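Local atomic coordinates of alcohol dehydrogenase (Thermus thermophilus, PDB entry 2EIH), a protein that binds zinc and probably acts as a nicotinamide-dependent oxidoreductase of the medium-chain alcohol dehydrogenase family. Residues K161-R165 with D237-D241. Numbering follows the deposited sequence.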
loop_
_atom_site.group_PDB
_atom_site.type_symbol
_atom_site.label_atom_id
_atom_site.label_comp_id
_atom_site.label_asym_id
_atom_site.label_seq_id
_atom_site.Cartn_x
_atom_site.Cartn_y
_atom_site.Cartn_z
ATOM N N LYS A 161 8.939 -6.585 2.765
ATOM C CA LYS A 161 8.481 -7.834 2.156
ATOM C C LYS A 161 7.336 -8.529 2.889
ATOM O O LYS A 161 6.279 -8.757 2.312
ATOM C CB LYS A 161 9.651 -8.813 2.040
ATOM C CG LYS A 161 10.197 -8.990 0.641
ATOM C CD LYS A 161 10.628 -7.701 -0.026
ATOM C CE LYS A 161 11.215 -8.053 -1.377
ATOM N NZ LYS A 161 11.493 -6.907 -2.267
ATOM N N LEU A 162 7.544 -8.873 4.153
ATOM C CA LEU A 162 6.521 -9.569 4.920
ATOM C C LEU A 162 5.441 -8.664 5.507
ATOM O O LEU A 162 4.364 -9.140 5.881
ATOM C CB LEU A 162 7.172 -10.363 6.053
ATOM C CG LEU A 162 8.154 -11.459 5.641
ATOM C CD1 LEU A 162 9.049 -11.789 6.820
ATOM C CD2 LEU A 162 7.405 -12.688 5.145
ATOM N N GLY A 163 5.723 -7.366 5.598
ATOM C CA GLY A 163 4.751 -6.450 6.170
ATOM C C GLY A 163 4.295 -6.910 7.551
ATOM O O GLY A 163 3.112 -6.812 7.890
ATOM N N VAL A 164 5.228 -7.410 8.358
ATOM C CA VAL A 164 4.885 -7.874 9.696
ATOM C C VAL A 164 4.153 -6.790 10.482
ATOM O O VAL A 164 4.514 -5.616 10.425
ATOM C CB VAL A 164 6.149 -8.347 10.461
ATOM C CG1 VAL A 164 5.837 -8.539 11.931
ATOM C CG2 VAL A 164 6.649 -9.660 9.860
ATOM N N ARG A 165 3.100 -7.196 11.189
ATOM C CA ARG A 165 2.287 -6.278 11.987
ATOM C C ARG A 165 1.872 -6.966 13.286
ATOM O O ARG A 165 1.914 -8.185 13.390
ATOM C CB ARG A 165 1.050 -5.850 11.185
ATOM C CG ARG A 165 0.062 -6.986 10.909
ATOM C CD ARG A 165 -0.766 -6.768 9.636
ATOM N NE ARG A 165 -1.585 -5.554 9.670
ATOM C CZ ARG A 165 -1.258 -4.409 9.074
ATOM N NH1 ARG A 165 -0.123 -4.312 8.391
ATOM N NH2 ARG A 165 -2.070 -3.363 9.147
ATOM N N ASP A 237 2.116 -17.000 10.002
ATOM C CA ASP A 237 1.623 -16.056 9.009
ATOM C C ASP A 237 2.750 -15.535 8.132
ATOM O O ASP A 237 2.604 -15.449 6.915
ATOM C CB ASP A 237 0.956 -14.872 9.697
ATOM C CG ASP A 237 -0.226 -15.278 10.516
ATOM O OD1 ASP A 237 -1.255 -15.665 9.925
ATOM O OD2 ASP A 237 -0.130 -15.224 11.758
ATOM N N LYS A 238 3.861 -15.178 8.770
ATOM C CA LYS A 238 5.038 -14.654 8.082
ATOM C C LYS A 238 6.254 -15.492 8.420
ATOM O O LYS A 238 6.428 -15.887 9.569
ATOM C CB LYS A 238 5.313 -13.204 8.493
ATOM C CG LYS A 238 4.544 -12.157 7.708
ATOM C CD LYS A 238 3.048 -12.335 7.830
ATOM C CE LYS A 238 2.301 -11.307 6.994
ATOM N NZ LYS A 238 2.144 -9.986 7.654
ATOM N N VAL A 239 7.101 -15.749 7.427
ATOM C CA VAL A 239 8.302 -16.550 7.648
ATOM C C VAL A 239 9.587 -15.922 7.107
ATOM O O VAL A 239 9.649 -15.496 5.960
ATOM C CB VAL A 239 8.155 -17.941 7.014
ATOM C CG1 VAL A 239 9.409 -18.764 7.273
ATOM C CG2 VAL A 239 6.928 -18.632 7.583
ATOM N N VAL A 240 10.613 -15.863 7.951
ATOM C CA VAL A 240 11.904 -15.325 7.543
ATOM C C VAL A 240 12.866 -16.492 7.407
ATOM O O VAL A 240 13.201 -17.140 8.393
ATOM C CB VAL A 240 12.471 -14.357 8.578
ATOM C CG1 VAL A 240 13.796 -13.809 8.087
ATOM C CG2 VAL A 240 11.482 -13.241 8.846
ATOM N N ASP A 241 13.311 -16.753 6.186
ATOM C CA ASP A 241 14.216 -17.858 5.927
ATOM C C ASP A 241 15.484 -17.401 5.202
ATOM O O ASP A 241 15.409 -16.649 4.234
ATOM C CB ASP A 241 13.496 -18.907 5.081
ATOM C CG ASP A 241 14.253 -20.207 5.013
ATOM O OD1 ASP A 241 13.836 -21.113 4.269
ATOM O OD2 ASP A 241 15.271 -20.323 5.713
#
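Two bends in the side chain of K238, at chi2 (59°) and chi4 (-82°), bring its ammonium group round to the backbone carbonyls of L162 and G163, and the contact illustrates how a buried lysine can bind backbone carbonyls just past the end of a helix. K238 NZ gives L162 O a hydrogen bond of 3.0 Å, nearly in line with the C=O bond (161°); a second, weak hydrogen bond reaches G163 O at 3.3 Å. Both carbonyls belong to the turn where the chain leaves helical geometry with positive phi at G163, and a positive charge so close to the C-terminal end of helix 148-161 is probably favourable. D168 completes the grip through a salt bridge to the same nitrogen. The aliphatic part of the lysine is used as well: K238 CG packs 3.6 Å from L162 CB, while V164 CG2 lies 3.9 Å from K238 CG. Further along, L162 CD1 presses tightly on V240 CG2 (3.5 Å), the two side chains crossing at about a right angle, and L162 CD2 rests near V239 O. A methionine in place of K238 would probably leave D168 without its ion-pair mate and both carbonyls without this donor. The contact thus ties the loop after helix 148-161 to strand 236-241, which lies between strands 169-172 and 259-263 in the parallel sheet of the Rossmann-type domain.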